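Local atomic coordinates of ABC transporter, permease protein, putative (Porphyromonas gingivalis, PDB entry 2P0S), a protein that probably forms part of an ABC-type membrane transporter as its permease, of which this chain is one domain. Residues D8-D16 with D29-E37. Residues are numbered along the deposited sequence; the frame is centred on the assembly and turned at random.
Sequences DMKTIAIAD and DEFRFVHAE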
# COMPACT_ATOMS: atom_id res chain seq x y z
N ASP A 8 -10.48 13.54 6.03
CA ASP A 8 -10.92 12.88 4.75
C ASP A 8 -10.32 11.44 4.58
O ASP A 8 -10.00 11.02 3.45
CB ASP A 8 -10.52 13.74 3.56
CG ASP A 8 -9.23 14.52 3.82
OD1 ASP A 8 -9.32 15.77 3.81
OD2 ASP A 8 -8.17 13.86 4.07
N MSE A 9 -10.15 10.73 5.71
CA MSE A 9 -10.06 9.23 5.68
C MSE A 9 -11.44 8.68 5.30
O MSE A 9 -12.49 9.13 5.90
CB MSE A 9 -9.69 8.63 7.04
CG MSE A 9 -8.33 7.97 7.15
SE MSE A 9 -8.17 7.37 8.97
CE MSE A 9 -9.09 8.95 9.64
N LYS A 10 -11.46 7.69 4.38
CA LYS A 10 -12.68 6.92 4.20
C LYS A 10 -12.91 5.95 5.29
O LYS A 10 -11.94 5.37 5.80
CB LYS A 10 -12.77 6.06 2.95
CG LYS A 10 -11.58 5.84 2.15
CD LYS A 10 -11.96 6.20 0.70
CE LYS A 10 -12.65 7.51 0.70
NZ LYS A 10 -12.16 8.26 -0.48
N THR A 11 -14.20 5.76 5.61
CA THR A 11 -14.65 4.81 6.62
C THR A 11 -15.05 3.53 5.90
O THR A 11 -15.96 3.54 5.03
CB THR A 11 -15.81 5.42 7.36
OG1 THR A 11 -15.30 6.63 7.99
CG2 THR A 11 -16.38 4.51 8.44
N ILE A 12 -14.45 2.42 6.30
CA ILE A 12 -14.84 1.14 5.67
C ILE A 12 -15.37 0.16 6.73
O ILE A 12 -14.64 -0.15 7.73
CB ILE A 12 -13.59 0.55 5.03
CG1 ILE A 12 -13.00 1.55 4.01
CG2 ILE A 12 -13.89 -0.81 4.44
CD1 ILE A 12 -11.77 1.00 3.29
N ALA A 13 -16.61 -0.28 6.56
CA ALA A 13 -17.19 -1.18 7.54
C ALA A 13 -16.75 -2.60 7.14
O ALA A 13 -16.91 -2.93 6.02
CB ALA A 13 -18.60 -1.17 7.51
N ILE A 14 -16.36 -3.42 8.10
CA ILE A 14 -15.91 -4.78 7.80
C ILE A 14 -17.01 -5.77 8.16
O ILE A 14 -17.41 -5.91 9.35
CB ILE A 14 -14.61 -5.14 8.52
CG1 ILE A 14 -13.49 -4.08 8.18
CG2 ILE A 14 -14.28 -6.63 8.19
CD1 ILE A 14 -12.14 -4.31 8.93
N ALA A 15 -17.49 -6.52 7.16
CA ALA A 15 -18.56 -7.58 7.35
C ALA A 15 -17.88 -8.93 7.10
O ALA A 15 -17.93 -9.44 5.98
CB ALA A 15 -19.69 -7.47 6.37
N ASP A 16 -17.22 -9.43 8.12
CA ASP A 16 -16.41 -10.68 8.00
C ASP A 16 -17.15 -11.83 8.67
O ASP A 16 -17.24 -11.92 9.92
CB ASP A 16 -15.06 -10.47 8.67
CG ASP A 16 -14.25 -11.72 8.76
OD1 ASP A 16 -14.63 -12.67 8.04
OD2 ASP A 16 -13.30 -11.68 9.54
N ASP A 29 -3.17 2.97 9.29
CA ASP A 29 -3.01 4.43 9.22
C ASP A 29 -3.50 5.14 7.95
O ASP A 29 -3.23 6.35 7.75
CB ASP A 29 -1.58 4.86 9.61
CG ASP A 29 -0.56 4.54 8.51
OD1 ASP A 29 0.58 5.13 8.55
OD2 ASP A 29 -0.90 3.72 7.62
N GLU A 30 -4.27 4.44 7.13
CA GLU A 30 -4.80 4.99 5.88
C GLU A 30 -6.32 5.14 5.79
O GLU A 30 -6.78 6.04 5.09
CB GLU A 30 -4.43 4.05 4.69
CG GLU A 30 -3.09 4.36 4.10
CD GLU A 30 -2.95 3.70 2.73
OE1 GLU A 30 -2.64 2.46 2.72
OE2 GLU A 30 -3.19 4.42 1.69
N PHE A 31 -7.06 4.17 6.38
CA PHE A 31 -8.51 4.11 6.34
C PHE A 31 -9.08 3.93 7.77
O PHE A 31 -8.40 3.36 8.65
CB PHE A 31 -9.06 3.02 5.44
CG PHE A 31 -8.34 2.95 4.11
CD1 PHE A 31 -8.53 3.95 3.16
CD2 PHE A 31 -7.45 1.92 3.85
CE1 PHE A 31 -7.90 3.88 1.93
CE2 PHE A 31 -6.76 1.92 2.63
CZ PHE A 31 -7.01 2.91 1.72
N ARG A 32 -10.34 4.29 7.92
CA ARG A 32 -11.00 4.22 9.19
C ARG A 32 -11.88 2.94 9.24
O ARG A 32 -13.04 2.96 8.80
CB ARG A 32 -11.82 5.53 9.40
CG ARG A 32 -12.18 5.69 10.79
CD ARG A 32 -13.29 6.79 10.99
NE ARG A 32 -14.07 6.37 12.14
CZ ARG A 32 -15.40 6.25 12.21
NH1 ARG A 32 -15.97 5.81 13.35
NH2 ARG A 32 -16.17 6.53 11.15
N PHE A 33 -11.36 1.85 9.81
CA PHE A 33 -12.13 0.64 9.79
C PHE A 33 -13.08 0.49 10.96
O PHE A 33 -12.66 0.72 12.16
CB PHE A 33 -11.16 -0.58 9.73
CG PHE A 33 -10.44 -0.68 8.40
CD1 PHE A 33 -11.09 -1.33 7.30
CD2 PHE A 33 -9.14 -0.23 8.20
CE1 PHE A 33 -10.49 -1.40 6.08
CE2 PHE A 33 -8.48 -0.34 6.93
CZ PHE A 33 -9.14 -0.97 5.85
N VAL A 34 -14.30 0.05 10.70
CA VAL A 34 -15.25 -0.26 11.74
C VAL A 34 -15.96 -1.54 11.58
O VAL A 34 -15.89 -2.08 10.48
CB VAL A 34 -16.33 0.89 11.86
CG1 VAL A 34 -15.64 2.24 11.94
CG2 VAL A 34 -17.24 0.89 10.61
N HIS A 35 -16.64 -2.05 12.60
CA HIS A 35 -17.35 -3.37 12.52
C HIS A 35 -18.61 -3.11 11.80
O HIS A 35 -19.41 -2.15 12.22
CB HIS A 35 -17.67 -3.81 13.96
CG HIS A 35 -18.40 -5.09 14.03
ND1 HIS A 35 -17.80 -6.28 13.61
CD2 HIS A 35 -19.66 -5.40 14.39
CE1 HIS A 35 -18.66 -7.26 13.76
NE2 HIS A 35 -19.81 -6.76 14.21
N ALA A 36 -18.94 -3.90 10.81
CA ALA A 36 -20.29 -3.81 10.19
C ALA A 36 -21.38 -4.24 11.13
O ALA A 36 -21.43 -5.39 11.59
CB ALA A 36 -20.32 -4.72 8.88
N GLU A 37 -22.30 -3.32 11.39
CA GLU A 37 -23.50 -3.63 12.11
C GLU A 37 -24.71 -3.97 11.23
O GLU A 37 -25.72 -4.35 11.77
CB GLU A 37 -23.84 -2.41 13.01
CG GLU A 37 -22.76 -2.23 14.09
CD GLU A 37 -22.72 -3.34 15.14
OE1 GLU A 37 -21.82 -3.26 16.00
OE2 GLU A 37 -23.53 -4.30 15.14
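Phe-33 sets its CG anti to the carbonyl carbon (chi1 -69°), which sets the CD1-CE1 side of the ring along Ile-12 and Ile-14. The same turn in Ile-14 (chi1 -55°), with an extended chain beyond, carries CD1 across to the ring. The two strands, 11-16 and 32-35, are parallel neighbours in a mixed sheet. Strand 32-35 is its outermost strand on this side within the chain, and strand 55-59 flanks 11-16 on the other. Five backbone hydrogen bonds join the pair, from Arg-32 N to Lys-10 O (2.9 Å) through to Ala-36 N to Ile-14 O (2.9 Å). Ile-14 N meets Val-34 O at 2.8 Å. One sheet face carries Ile-12, Ile-14 and Phe-33. Here Ile-14 CD1 crosses to Phe-33 CD1 at 3.6 Å, and Ile-12 CB lies 3.8 Å from Phe-33 CE1. Ile-12 CD1 also reaches Phe-31 CB at 4.0 Å. Helix 80-100 packs on this face through Val-82 and Ile-86. The other face holds Thr-11, Ala-13, Arg-32 and Val-34. Ala-13 CB rests against Val-34 CG2. In one of two conformers of Arg-32, Val-34 CG1 sits over the rim of one guanidinium face, and NH2 donates a long hydrogen bond to Thr-11 OG1 (3.3 Å), with OG1 lying 17° out of the guanidinium plane.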